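Local coordinates for protein putative glutathione S-transferase (Sinorhizobium meliloti, PDB 4MDC) that probably acts as a homodimeric glutathione transferase, joining glutathione to electrophilic substrates, at residues L203-E208 and S245-L250; I209-A214 and E219-L224; F37-L42 and L234-R239; E129-R134 and R168-Y173. One frame throughout, in Å; residues are numbered along the deposited sequence.

Contact 1: L203-E208 and S245-L250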
loop_
_atom_site.group_PDB
_atom_site.type_symbol
_atom_site.label_atom_id
_atom_site.label_comp_id
_atom_site.label_asym_id
_atom_site.label_seq_id
_atom_site.Cartn_x
_atom_site.Cartn_y
_atom_site.Cartn_z
ATOM N N LEU B 203 16.849 0.702 9.521
ATOM C CA LEU B 203 16.915 0.271 10.891
ATOM C C LEU B 203 18.367 0.053 11.315
ATOM O O LEU B 203 18.722 0.378 12.452
ATOM C CB LEU B 203 16.064 -0.965 11.124
ATOM C CG LEU B 203 14.576 -0.637 10.916
ATOM C CD1 LEU B 203 13.738 -1.917 10.898
ATOM C CD2 LEU B 203 14.067 0.288 11.981
ATOM N N ASP B 204 19.179 -0.522 10.415
ATOM C CA ASP B 204 20.572 -0.822 10.752
ATOM C C ASP B 204 21.368 0.435 10.876
ATOM O O ASP B 204 22.207 0.535 11.810
ATOM C CB ASP B 204 21.183 -1.765 9.720
ATOM C CG ASP B 204 22.479 -2.441 10.231
ATOM O OD1 ASP B 204 22.507 -2.927 11.382
ATOM O OD2 ASP B 204 23.438 -2.414 9.428
ATOM N N TYR B 205 21.126 1.434 10.035
ATOM C CA TYR B 205 21.780 2.766 10.181
ATOM C C TYR B 205 21.579 3.277 11.611
ATOM O O TYR B 205 22.504 3.818 12.278
ATOM C CB TYR B 205 21.125 3.761 9.244
ATOM C CG TYR B 205 21.805 5.107 9.187
ATOM C CD1 TYR B 205 21.619 6.058 10.182
ATOM C CD2 TYR B 205 22.624 5.436 8.096
ATOM C CE1 TYR B 205 22.242 7.319 10.075
ATOM C CE2 TYR B 205 23.271 6.663 8.003
ATOM C CZ TYR B 205 23.091 7.583 9.015
ATOM O OH TYR B 205 23.703 8.805 8.911
ATOM N N LEU B 206 20.371 3.111 12.108
ATOM C CA LEU B 206 20.008 3.585 13.450
ATOM C C LEU B 206 20.449 2.658 14.610
ATOM O O LEU B 206 20.182 2.963 15.760
ATOM C CB LEU B 206 18.488 3.795 13.501
ATOM C CG LEU B 206 17.953 4.972 12.674
ATOM C CD1 LEU B 206 16.437 4.905 12.575
ATOM C CD2 LEU B 206 18.386 6.297 13.293
ATOM N N GLY B 207 21.042 1.520 14.272
ATOM C CA GLY B 207 21.504 0.564 15.260
ATOM C C GLY B 207 20.410 -0.192 15.978
ATOM O O GLY B 207 20.599 -0.654 17.082
ATOM N N GLU B 208 19.259 -0.334 15.330
ATOM C CA GLU B 208 18.086 -0.920 15.959
ATOM C C GLU B 208 17.973 -2.453 15.815
ATOM O O GLU B 208 17.074 -3.047 16.395
ATOM C CB GLU B 208 16.811 -0.264 15.403
ATOM C CG GLU B 208 16.754 1.235 15.645
ATOM C CD GLU B 208 16.322 1.609 17.065
ATOM O OE1 GLU B 208 15.893 0.732 17.857
ATOM O OE2 GLU B 208 16.406 2.804 17.390
ATOM N N SER B 245 28.453 1.978 14.023
ATOM C CA SER B 245 29.814 1.824 13.498
ATOM C C SER B 245 29.936 0.744 12.420
ATOM O O SER B 245 30.687 0.918 11.484
ATOM C CB SER B 245 30.852 1.595 14.634
ATOM O OG SER B 245 30.567 0.366 15.279
ATOM N N HIS B 246 29.151 -0.348 12.517
ATOM C CA HIS B 246 29.210 -1.421 11.516
ATOM C C HIS B 246 28.379 -1.157 10.243
ATOM O O HIS B 246 28.341 -2.001 9.326
ATOM C CB HIS B 246 28.739 -2.755 12.107
ATOM C CG HIS B 246 27.271 -2.796 12.417
ATOM N ND1 HIS B 246 26.783 -2.647 13.697
ATOM C CD2 HIS B 246 26.182 -3.013 11.627
ATOM C CE1 HIS B 246 25.461 -2.746 13.686
ATOM N NE2 HIS B 246 25.073 -2.958 12.441
ATOM N N TYR B 247 27.723 -0.000 10.187
ATOM C CA TYR B 247 26.743 0.250 9.110
ATOM C C TYR B 247 27.264 -0.005 7.702
ATOM O O TYR B 247 26.606 -0.659 6.875
ATOM C CB TYR B 247 26.198 1.684 9.207
ATOM C CG TYR B 247 25.276 2.050 8.058
ATOM C CD1 TYR B 247 24.037 1.422 7.889
ATOM C CD2 TYR B 247 25.680 2.969 7.114
ATOM C CE1 TYR B 247 23.239 1.733 6.798
ATOM C CE2 TYR B 247 24.869 3.345 6.061
ATOM C CZ TYR B 247 23.646 2.681 5.887
ATOM O OH TYR B 247 22.923 3.077 4.825
ATOM N N ALA B 248 28.441 0.563 7.396
ATOM C CA ALA B 248 29.006 0.450 6.075
ATOM C C ALA B 248 29.911 -0.773 5.896
ATOM O O ALA B 248 30.450 -0.969 4.815
ATOM C CB ALA B 248 29.763 1.723 5.706
ATOM N N ASP B 249 30.110 -1.565 6.940
ATOM C CA ASP B 249 31.094 -2.677 6.952
ATOM C C ASP B 249 30.519 -3.901 6.235
ATOM O O ASP B 249 29.421 -4.359 6.592
ATOM C CB ASP B 249 31.402 -2.990 8.412
ATOM C CG ASP B 249 32.616 -3.896 8.621
ATOM O OD1 ASP B 249 33.130 -4.474 7.641
ATOM O OD2 ASP B 249 33.040 -4.023 9.808
ATOM N N LEU B 250 31.190 -4.370 5.182
ATOM C CA LEU B 250 30.702 -5.551 4.453
ATOM C C LEU B 250 30.955 -6.810 5.251
ATOM O O LEU B 250 30.169 -7.755 5.178
ATOM C CB LEU B 250 31.329 -5.684 3.066
ATOM C CG LEU B 250 31.104 -4.484 2.147
ATOM C CD1 LEU B 250 31.580 -4.781 0.727
ATOM C CD2 LEU B 250 29.674 -4.024 2.116
HETATM O O HOH W 1 23.727 -1.820 6.787
#

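Contact 2: I209-A214 and E219-L224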
loop_
_atom_site.group_PDB
_atom_site.type_symbol
_atom_site.label_atom_id
_atom_site.label_comp_id
_atom_site.label_asym_id
_atom_site.label_seq_id
_atom_site.Cartn_x
_atom_site.Cartn_y
_atom_site.Cartn_z
ATOM N N ILE B 209 18.855 -3.068 15.053
ATOM C CA ILE B 209 18.801 -4.519 14.837
ATOM C C ILE B 209 19.885 -5.242 15.650
ATOM O O ILE B 209 21.063 -4.921 15.527
ATOM C CB ILE B 209 19.010 -4.838 13.375
ATOM C CG1 ILE B 209 17.801 -4.330 12.613
ATOM C CG2 ILE B 209 19.110 -6.321 13.105
ATOM C CD1 ILE B 209 18.099 -4.128 11.187
ATOM N N ASP B 210 19.477 -6.204 16.457
ATOM C CA ASP B 210 20.417 -7.111 17.120
ATOM C C ASP B 210 20.690 -8.291 16.219
ATOM O O ASP B 210 19.912 -9.231 16.120
ATOM C CB ASP B 210 19.849 -7.575 18.434
ATOM C CG ASP B 210 20.766 -8.559 19.163
ATOM O OD1 ASP B 210 21.833 -8.991 18.656
ATOM O OD2 ASP B 210 20.380 -8.878 20.262
ATOM N N TRP B 211 21.811 -8.214 15.505
ATOM C CA TRP B 211 22.108 -9.246 14.513
ATOM C C TRP B 211 22.450 -10.589 15.156
ATOM O O TRP B 211 22.316 -11.624 14.504
ATOM C CB TRP B 211 23.206 -8.784 13.566
ATOM C CG TRP B 211 22.775 -7.746 12.590
ATOM C CD1 TRP B 211 23.097 -6.419 12.608
ATOM C CD2 TRP B 211 21.884 -7.922 11.467
ATOM N NE1 TRP B 211 22.513 -5.777 11.530
ATOM C CE2 TRP B 211 21.770 -6.681 10.818
ATOM C CE3 TRP B 211 21.218 -9.017 10.931
ATOM C CZ2 TRP B 211 20.999 -6.502 9.682
ATOM C CZ3 TRP B 211 20.412 -8.838 9.785
ATOM C CH2 TRP B 211 20.339 -7.598 9.172
ATOM N N SER B 212 22.906 -10.595 16.406
ATOM C CA SER B 212 23.211 -11.880 17.089
ATOM C C SER B 212 21.938 -12.724 17.284
ATOM O O SER B 212 22.000 -13.935 17.443
ATOM C CB SER B 212 23.883 -11.618 18.456
ATOM O OG SER B 212 22.906 -11.242 19.450
ATOM N N ASP B 213 20.785 -12.060 17.277
ATOM C CA ASP B 213 19.489 -12.735 17.434
ATOM C C ASP B 213 18.907 -13.141 16.078
ATOM O O ASP B 213 17.924 -13.879 16.046
ATOM C CB ASP B 213 18.505 -11.826 18.159
ATOM C CG ASP B 213 17.180 -12.537 18.530
ATOM O OD1 ASP B 213 17.174 -13.596 19.199
ATOM O OD2 ASP B 213 16.123 -11.962 18.178
ATOM N N ALA B 214 19.521 -12.684 14.976
ATOM C CA ALA B 214 19.011 -13.007 13.618
ATOM C C ALA B 214 20.161 -13.430 12.677
ATOM O O ALA B 214 20.378 -12.878 11.597
ATOM C CB ALA B 214 18.288 -11.807 13.070
ATOM N N GLU B 219 23.118 -13.440 7.170
ATOM C CA GLU B 219 23.792 -14.013 6.024
ATOM C C GLU B 219 23.168 -13.460 4.740
ATOM O O GLU B 219 23.871 -13.096 3.780
ATOM C CB GLU B 219 23.746 -15.552 6.072
ATOM C CG GLU B 219 24.428 -16.247 4.873
ATOM C CD GLU B 219 23.610 -16.258 3.564
ATOM O OE1 GLU B 219 22.349 -16.329 3.612
ATOM O OE2 GLU B 219 24.210 -16.206 2.440
ATOM N N TRP B 220 21.829 -13.441 4.696
ATOM C CA TRP B 220 21.113 -12.887 3.551
ATOM C C TRP B 220 21.411 -11.392 3.327
ATOM O O TRP B 220 21.671 -10.929 2.167
ATOM C CB TRP B 220 19.592 -13.209 3.678
ATOM C CG TRP B 220 18.756 -12.372 2.776
ATOM C CD1 TRP B 220 18.310 -12.679 1.510
ATOM C CD2 TRP B 220 18.284 -11.046 3.048
ATOM N NE1 TRP B 220 17.647 -11.623 0.973
ATOM C CE2 TRP B 220 17.590 -10.610 1.906
ATOM C CE3 TRP B 220 18.352 -10.205 4.158
ATOM C CZ2 TRP B 220 16.980 -9.365 1.852
ATOM C CZ3 TRP B 220 17.764 -9.000 4.114
ATOM C CH2 TRP B 220 17.133 -8.538 2.952
ATOM N N TYR B 221 21.432 -10.599 4.422
ATOM C CA TYR B 221 21.676 -9.169 4.292
ATOM C C TYR B 221 23.100 -8.843 3.843
ATOM O O TYR B 221 23.332 -7.910 3.066
ATOM C CB TYR B 221 21.355 -8.435 5.578
ATOM C CG TYR B 221 21.497 -6.938 5.479
ATOM C CD1 TYR B 221 20.707 -6.181 4.618
ATOM C CD2 TYR B 221 22.446 -6.259 6.254
ATOM C CE1 TYR B 221 20.827 -4.790 4.550
ATOM C CE2 TYR B 221 22.573 -4.879 6.157
ATOM C CZ TYR B 221 21.779 -4.159 5.283
ATOM O OH TYR B 221 21.866 -2.783 5.217
ATOM N N GLN B 222 24.038 -9.644 4.299
ATOM C CA GLN B 222 25.410 -9.489 3.864
ATOM C C GLN B 222 25.518 -9.637 2.347
ATOM O O GLN B 222 26.254 -8.881 1.722
ATOM C CB GLN B 222 26.326 -10.461 4.617
ATOM C CG GLN B 222 27.737 -9.958 4.751
ATOM C CD GLN B 222 28.508 -10.349 3.533
ATOM O OE1 GLN B 222 28.082 -11.264 2.785
ATOM N NE2 GLN B 222 29.621 -9.678 3.290
ATOM N N ARG B 223 24.749 -10.542 1.748
ATOM C CA ARG B 223 24.685 -10.662 0.310
ATOM C C ARG B 223 24.087 -9.442 -0.344
ATOM O O ARG B 223 24.619 -8.996 -1.364
ATOM C CB ARG B 223 23.856 -11.871 -0.177
ATOM C CG ARG B 223 24.495 -13.243 -0.024
ATOM C CD ARG B 223 23.527 -14.294 -0.616
ATOM N NE ARG B 223 22.746 -14.957 0.428
ATOM C CZ ARG B 223 21.460 -15.291 0.331
ATOM N NH1 ARG B 223 20.707 -14.959 -0.765
ATOM N NH2 ARG B 223 20.888 -15.924 1.347
ATOM N N LEU B 224 22.984 -8.911 0.162
ATOM C CA LEU B 224 22.413 -7.709 -0.455
ATOM C C LEU B 224 23.329 -6.462 -0.290
ATOM O O LEU B 224 23.535 -5.700 -1.244
ATOM C CB LEU B 224 21.084 -7.367 0.130
ATOM C CG LEU B 224 19.861 -8.049 -0.523
ATOM C CD1 LEU B 224 19.589 -7.504 -1.923
ATOM C CD2 LEU B 224 20.023 -9.562 -0.586
#

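Contact 3: F37-L42 and L234-R239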
loop_
_atom_site.group_PDB
_atom_site.type_symbol
_atom_site.label_atom_id
_atom_site.label_comp_id
_atom_site.label_asym_id
_atom_site.label_seq_id
_atom_site.Cartn_x
_atom_site.Cartn_y
_atom_site.Cartn_z
ATOM N N PHE B 37 14.316 1.593 -1.730
ATOM C CA PHE B 37 13.900 0.498 -2.586
ATOM C C PHE B 37 13.923 0.932 -4.064
ATOM O O PHE B 37 14.458 0.200 -4.910
ATOM C CB PHE B 37 12.500 0.086 -2.166
ATOM C CG PHE B 37 11.760 -0.798 -3.134
ATOM C CD1 PHE B 37 12.143 -2.130 -3.362
ATOM C CD2 PHE B 37 10.670 -0.320 -3.787
ATOM C CE1 PHE B 37 11.405 -2.950 -4.211
ATOM C CE2 PHE B 37 9.920 -1.149 -4.628
ATOM C CZ PHE B 37 10.292 -2.471 -4.851
ATOM N N VAL B 38 13.335 2.075 -4.346
ATOM C CA VAL B 38 13.366 2.625 -5.695
ATOM C C VAL B 38 14.761 2.934 -6.189
ATOM O O VAL B 38 15.128 2.610 -7.294
ATOM C CB VAL B 38 12.442 3.842 -5.803
ATOM C CG1 VAL B 38 12.584 4.507 -7.158
ATOM C CG2 VAL B 38 11.000 3.355 -5.649
ATOM N N ARG B 39 15.583 3.519 -5.328
ATOM C CA ARG B 39 16.953 3.740 -5.698
ATOM C C ARG B 39 17.675 2.460 -6.109
ATOM O O ARG B 39 18.495 2.466 -7.044
ATOM C CB ARG B 39 17.716 4.449 -4.576
ATOM C CG ARG B 39 17.345 5.913 -4.449
ATOM C CD ARG B 39 17.816 6.478 -3.119
ATOM N NE ARG B 39 19.262 6.594 -3.051
ATOM C CZ ARG B 39 19.918 6.953 -1.950
ATOM N NH1 ARG B 39 19.264 7.132 -0.794
ATOM N NH2 ARG B 39 21.253 7.067 -1.989
ATOM N N LEU B 40 17.451 1.386 -5.357
ATOM C CA LEU B 40 18.070 0.129 -5.646
ATOM C C LEU B 40 17.650 -0.411 -6.988
ATOM O O LEU B 40 18.510 -0.930 -7.745
ATOM C CB LEU B 40 17.800 -0.901 -4.545
ATOM C CG LEU B 40 18.471 -0.679 -3.189
ATOM C CD1 LEU B 40 17.900 -1.641 -2.147
ATOM C CD2 LEU B 40 19.975 -0.848 -3.299
ATOM N N ILE B 41 16.368 -0.305 -7.299
ATOM C CA ILE B 41 15.917 -0.708 -8.622
ATOM C C ILE B 41 16.594 0.081 -9.750
ATOM O O ILE B 41 17.122 -0.507 -10.715
ATOM C CB ILE B 41 14.388 -0.591 -8.798
ATOM C CG1 ILE B 41 13.668 -1.436 -7.743
ATOM C CG2 ILE B 41 14.045 -0.999 -10.203
ATOM C CD1 ILE B 41 12.210 -1.056 -7.640
ATOM N N LEU B 42 16.625 1.395 -9.579
ATOM C CA LEU B 42 17.249 2.289 -10.558
ATOM C C LEU B 42 18.734 1.939 -10.744
ATOM O O LEU B 42 19.170 1.826 -11.892
ATOM C CB LEU B 42 17.029 3.737 -10.182
ATOM C CG LEU B 42 15.605 4.286 -10.225
ATOM C CD1 LEU B 42 15.469 5.600 -9.464
ATOM C CD2 LEU B 42 15.183 4.478 -11.677
ATOM N N LEU B 234 25.294 2.784 1.470
ATOM C CA LEU B 234 26.254 2.625 2.569
ATOM C C LEU B 234 27.130 3.880 2.726
ATOM O O LEU B 234 27.632 4.102 3.821
ATOM C CB LEU B 234 27.125 1.415 2.352
ATOM C CG LEU B 234 26.374 0.056 2.279
ATOM C CD1 LEU B 234 27.413 -1.029 2.162
ATOM C CD2 LEU B 234 25.482 -0.193 3.461
ATOM N N ALA B 235 27.255 4.661 1.653
ATOM C CA ALA B 235 28.085 5.897 1.673
ATOM C C ALA B 235 27.296 7.076 2.223
ATOM O O ALA B 235 27.850 8.002 2.756
ATOM C CB ALA B 235 28.604 6.223 0.279
ATOM N N GLU B 236 25.970 6.946 2.153
ATOM C CA GLU B 236 25.017 8.000 2.485
ATOM C C GLU B 236 25.057 8.332 3.976
ATOM O O GLU B 236 25.176 7.441 4.809
ATOM C CB GLU B 236 23.599 7.456 2.234
ATOM C CG GLU B 236 22.566 8.503 2.246
ATOM C CD GLU B 236 21.402 8.111 1.412
ATOM O OE1 GLU B 236 20.618 7.222 1.849
ATOM O OE2 GLU B 236 21.331 8.736 0.344
ATOM N N ARG B 237 24.886 9.607 4.304
ATOM C CA ARG B 237 24.727 9.984 5.677
ATOM C C ARG B 237 23.512 10.883 5.827
ATOM O O ARG B 237 23.199 11.690 4.946
ATOM C CB ARG B 237 26.009 10.685 6.188
ATOM C CG ARG B 237 27.264 9.786 6.270
ATOM C CD ARG B 237 27.124 8.674 7.305
ATOM N NE ARG B 237 28.291 7.789 7.352
ATOM C CZ ARG B 237 28.474 6.700 6.599
ATOM N NH1 ARG B 237 27.545 6.273 5.725
ATOM N NH2 ARG B 237 29.605 5.993 6.745
ATOM N N VAL B 238 22.864 10.767 6.963
ATOM C CA VAL B 238 21.711 11.563 7.291
ATOM C C VAL B 238 22.154 12.745 8.116
ATOM O O VAL B 238 22.893 12.556 9.108
ATOM C CB VAL B 238 20.718 10.714 8.099
ATOM C CG1 VAL B 238 19.514 11.529 8.520
ATOM C CG2 VAL B 238 20.300 9.519 7.264
ATOM N N ARG B 239 21.690 13.945 7.750
ATOM C CA ARG B 239 22.071 15.163 8.452
ATOM C C ARG B 239 21.768 15.041 9.945
ATOM O O ARG B 239 20.665 14.750 10.328
ATOM C CB ARG B 239 21.374 16.385 7.792
ATOM C CG ARG B 239 21.771 17.736 8.357
ATOM C CD ARG B 239 21.612 18.854 7.295
ATOM N NE ARG B 239 21.601 20.202 7.846
ATOM C CZ ARG B 239 22.668 20.771 8.390
ATOM N NH1 ARG B 239 23.796 20.085 8.483
ATOM N NH2 ARG B 239 22.594 22.002 8.861
#

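Contact 4: E129-R134 and R168-Y173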
loop_
_atom_site.group_PDB
_atom_site.type_symbol
_atom_site.label_atom_id
_atom_site.label_comp_id
_atom_site.label_asym_id
_atom_site.label_seq_id
_atom_site.Cartn_x
_atom_site.Cartn_y
_atom_site.Cartn_z
ATOM N N GLU B 129 6.744 -1.245 7.799
ATOM C CA GLU B 129 6.852 0.231 7.841
ATOM C C GLU B 129 5.904 0.846 8.902
ATOM O O GLU B 129 6.283 1.685 9.700
ATOM C CB GLU B 129 6.549 0.738 6.443
ATOM C CG GLU B 129 6.567 2.224 6.278
ATOM C CD GLU B 129 7.994 2.801 6.174
ATOM O OE1 GLU B 129 8.991 2.021 6.185
ATOM O OE2 GLU B 129 8.111 4.055 6.039
ATOM N N ALA B 130 4.688 0.315 8.954
ATOM C CA ALA B 130 3.702 0.768 9.947
ATOM C C ALA B 130 3.996 0.278 11.343
ATOM O O ALA B 130 3.853 1.053 12.327
ATOM C CB ALA B 130 2.288 0.333 9.559
ATOM N N ASP B 131 4.454 -0.971 11.446
ATOM C CA ASP B 131 4.644 -1.616 12.754
ATOM C C ASP B 131 5.894 -1.077 13.423
ATOM O O ASP B 131 5.976 -0.985 14.624
ATOM C CB ASP B 131 4.901 -3.121 12.618
ATOM C CG ASP B 131 3.658 -3.918 12.276
ATOM O OD1 ASP B 131 2.560 -3.335 12.331
ATOM O OD2 ASP B 131 3.830 -5.115 11.951
ATOM N N VAL B 132 6.876 -0.728 12.613
ATOM C CA VAL B 132 8.219 -0.386 13.133
ATOM C C VAL B 132 8.819 0.918 12.550
ATOM O O VAL B 132 9.070 1.893 13.279
ATOM C CB VAL B 132 9.233 -1.496 12.830
ATOM C CG1 VAL B 132 10.645 -1.101 13.340
ATOM C CG2 VAL B 132 8.834 -2.814 13.466
ATOM N N THR B 133 9.066 0.939 11.243
ATOM C CA THR B 133 10.058 1.851 10.718
ATOM C C THR B 133 9.583 3.281 10.697
ATOM O O THR B 133 10.307 4.212 11.110
ATOM C CB THR B 133 10.506 1.391 9.318
ATOM O OG1 THR B 133 10.704 -0.035 9.296
ATOM C CG2 THR B 133 11.843 2.011 8.989
ATOM N N ARG B 134 8.381 3.522 10.199
ATOM C CA ARG B 134 7.867 4.902 10.158
ATOM C C ARG B 134 7.777 5.592 11.553
ATOM O O ARG B 134 8.353 6.693 11.752
ATOM C CB ARG B 134 6.511 4.950 9.427
ATOM C CG ARG B 134 5.861 6.317 9.487
ATOM C CD ARG B 134 4.675 6.465 8.547
ATOM N NE ARG B 134 3.534 5.585 8.878
ATOM C CZ ARG B 134 3.081 4.542 8.153
ATOM N NH1 ARG B 134 2.022 3.878 8.604
ATOM N NH2 ARG B 134 3.665 4.127 7.032
ATOM N N ARG B 168 11.331 -7.746 16.427
ATOM C CA ARG B 168 11.740 -9.127 16.422
ATOM C C ARG B 168 10.866 -10.014 15.503
ATOM O O ARG B 168 11.381 -10.860 14.785
ATOM C CB ARG B 168 11.775 -9.698 17.808
ATOM C CG ARG B 168 12.413 -11.086 17.783
ATOM C CD ARG B 168 12.598 -11.606 19.177
ATOM N NE ARG B 168 13.653 -12.616 19.283
ATOM C CZ ARG B 168 13.470 -13.850 19.748
ATOM N NH1 ARG B 168 12.250 -14.257 20.103
ATOM N NH2 ARG B 168 14.509 -14.697 19.856
ATOM N N GLN B 169 9.573 -9.781 15.539
ATOM C CA GLN B 169 8.683 -10.567 14.686
ATOM C C GLN B 169 9.066 -10.464 13.199
ATOM O O GLN B 169 9.076 -11.459 12.488
ATOM C CB GLN B 169 7.244 -10.075 14.896
ATOM C CG GLN B 169 6.259 -10.610 13.875
ATOM C CD GLN B 169 4.950 -9.789 13.680
ATOM O OE1 GLN B 169 4.663 -8.814 14.385
ATOM N NE2 GLN B 169 4.156 -10.217 12.696
ATOM N N HIS B 170 9.366 -9.246 12.762
ATOM C CA HIS B 170 9.830 -8.970 11.417
ATOM C C HIS B 170 11.167 -9.572 11.055
ATOM O O HIS B 170 11.286 -10.179 10.017
ATOM C CB HIS B 170 9.783 -7.446 11.157
ATOM C CG HIS B 170 8.390 -6.965 11.030
ATOM N ND1 HIS B 170 7.640 -7.280 9.925
ATOM C CD2 HIS B 170 7.548 -6.348 11.898
ATOM C CE1 HIS B 170 6.433 -6.780 10.071
ATOM N NE2 HIS B 170 6.353 -6.213 11.253
HETATM N N MSE B 171 12.138 -9.476 11.954
HETATM C CA MSE B 171 13.438 -10.117 11.778
HETATM C C MSE B 171 13.306 -11.621 11.741
HETATM O O MSE B 171 14.011 -12.289 10.990
HETATM C CB MSE B 171 14.414 -9.688 12.887
HETATM C CG MSE B 171 14.687 -8.207 12.847
HETATM SE SE MSE B 171 15.367 -7.488 11.137
HETATM C CE MSE B 171 16.966 -8.723 11.081
ATOM N N LYS B 172 12.438 -12.191 12.572
ATOM C CA LYS B 172 12.233 -13.620 12.598
ATOM C C LYS B 172 11.548 -14.121 11.303
ATOM O O LYS B 172 11.876 -15.195 10.805
ATOM C CB LYS B 172 11.470 -14.062 13.827
ATOM C CG LYS B 172 12.348 -13.993 15.080
ATOM C CD LYS B 172 13.215 -15.248 15.158
ATOM C CE LYS B 172 14.312 -15.117 16.186
ATOM N NZ LYS B 172 15.156 -16.332 16.239
ATOM N N TYR B 173 10.674 -13.304 10.751
ATOM C CA TYR B 173 9.987 -13.683 9.495
ATOM C C TYR B 173 11.015 -13.668 8.387
ATOM O O TYR B 173 11.112 -14.570 7.562
ATOM C CB TYR B 173 8.839 -12.732 9.178
ATOM C CG TYR B 173 8.013 -13.177 7.956
ATOM C CD1 TYR B 173 7.556 -14.475 7.857
ATOM C CD2 TYR B 173 7.734 -12.305 6.932
ATOM C CE1 TYR B 173 6.756 -14.880 6.759
ATOM C CE2 TYR B 173 6.945 -12.702 5.864
ATOM C CZ TYR B 173 6.483 -13.964 5.771
ATOM O OH TYR B 173 5.746 -14.311 4.639
#

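Contact 1: L203-E208 and S245-L250
One face of the Tyr247 ring receives the edge of Tyr205 in a T-shaped stack, centroids 5.0 Å apart and planes at 70°; Tyr205 CD2 lies 3.6 Å above that ring, offset toward its rim, and Tyr205 CB adds an off-centre CH-pi contact. At the edge of the His246 imidazole, in its plane, sits Asp204 OD1. The histidine CG, between backbone N and carbonyl carbon (chi1 69°), brings the ring end nearer, and His246 NE2 donates to Asp204 OD1 over 2.8 Å in a nearly straight bond (167°), on the syn side but somewhat out of the carboxylate plane. The same oxygen also accepts from Trp211 NE1, and OD2 accepts a hydrogen bond from a water that also donates to Tyr247 O. Tyr205 OH pairs with Val241 O and Val238 N, Tyr247 OH with Leu233 O and Arg36 NH1. A type I turn, His246 to Asp249, thus docks on the end of helix 191-205, closed at Gly207 by a Schellman motif: a C-terminal tail folded back on the all-helical GST domain.

Contact 2: I209-A214 and E219-L224
This is a short-range aromatic contact within the helical C-terminal domain, where Trp211, in the 3-10 turn that leads into helix 215-225, packs against Tyr221 on that helix. The two rings are nearly parallel, with planes 13° apart, yet they are slid so far that they barely overlap, and the centroids of the Trp211 six-membered ring and the Tyr221 ring stand 5.4 Å apart. The touching is done by the far corner of the indole: Trp211 CZ2 comes to 3.7 Å from Tyr221 CD2, while Trp211 CH2 rests 3.8 Å from Tyr221 CB. With CG turned anti to its carbonyl carbon (chi1 -73°), Trp211 reaches across to the helix, and Ile209 CG2 lies 3.5 Å above the plane of one indole face, over its centre. Met171, Ile200 and Ala217 pack around the same side chain. Substituting an alanine for Trp211 would probably open a gap beside Tyr221 and leave Asp204 without one of its donors. Nearer the surface, Arg223 grips Glu219 side-on, NH2 to OE1 at 2.7 Å and NE to OE2 at 2.8 Å, one helical turn apart. Across the contact itself the union is purely apolar, so it rests on ring shape and burial, while the one polar atom of the indole is hydrogen-bonded to a carboxylate of the preceding helix, that of Asp204.

Contact 3: F37-L42 and L234-R239
Arg39 and Glu236 form a salt bridge between the two domains of the GST fold: Arg39 belongs to helix 33-44 of the thioredoxin-like N-terminal domain, Glu236 to the chain just beyond helix 231-235 of the C-terminal one. The side chains come from opposite directions, and the guanidinium meets the carboxylate end-on through NH1 and NH2. Arg39 NH1 lies 3.0 Å from Glu236 OE1, approaching its syn lone pair with an N-H...O angle of 158°. Arg39 NH1 also donates to Glu236 OE2 at 2.9 Å, in a more bent bond. Glu236 OE2 accepts as well from Arg39 NH2 at 2.9 Å, a donor that reaches it from above the carboxylate plane. The guanidinium and carboxylate planes are turned 50° apart, which makes the pairing skewed rather than coplanar. Arg39 bends at chi3 (70°) to bring its head round to the acid, whereas Glu236 is extended beyond CG. Outside this pair, Arg36 NH2 makes a second salt bridge to Glu236 OE1, so two arginines of one helix share one carboxylate; Leu26 and His28 of strand 25-28 touch Arg39, and Pro30 lies against Glu236. A methionine replacing Arg39 would probably leave Glu236 with Arg36 as its remaining charged partner and weaken this tie between the domains. Next to the acid, Arg237 NH1 binds Leu234 O at 2.9 Å and Glu236 O at 2.8 Å, from above both carbonyl planes.

Contact 4: E129-R134 and R168-Y173
Two helical segments face each other with Val132 and His170 nearest, their CA atoms 8.9 Å apart, and the first carries a wider pi-type turn in which Arg134 N bonds to Glu129 O at 2.8 Å. His170 spans the gap: its NE2 donates to Asp131 OD2 over 2.8 Å at 165°, and the oxygen sits squarely in the imidazole plane. The bond uses the anti lone pair of OD2, the side away from the other carboxylate oxygen, with the two planes 50° apart. Asp131 comes at about a right angle to the histidine; its rotation, with CG beside the backbone N (chi1 -75°), puts OD2 within bonding distance of His170 NE2. Lys127 NZ forms a salt bridge to the same OD2, which probably helps hold the carboxylate negative. Beside this bond, Val132 CG2 reaches His170 CD2 at 4.1 Å. Trp123 and Met128 of helix 111-145 also touch the imidazole. The contact thus joins helix 111-145 to helix 167-180, with helix 191-205 packed behind through Leu203 on Val132 and Ile200 on Met171.

Contacts 1, 2 and 4 gather round helix 191-205 in the helical domain, while contact 3 joins that domain to the N-terminal one. Centre to centre, contacts 1 and 2 lie about 11 Å apart, and contacts 3 and 4 are the most distant pair at about 20 Å. Contact 4 closes before contacts 1 and 2 begin. Contact 2 follows directly in the chain from 203-208 and is nested within the loop closed by contact 1, whereas contact 3 encloses contacts 2 and 4 and alternates with contact 1. Arg168 and Asp213 join contacts 4 and 2 by a salt bridge. The C-terminal tail therefore passes the domain boundary before returning to the helical bundle, linking both halves of the subunit.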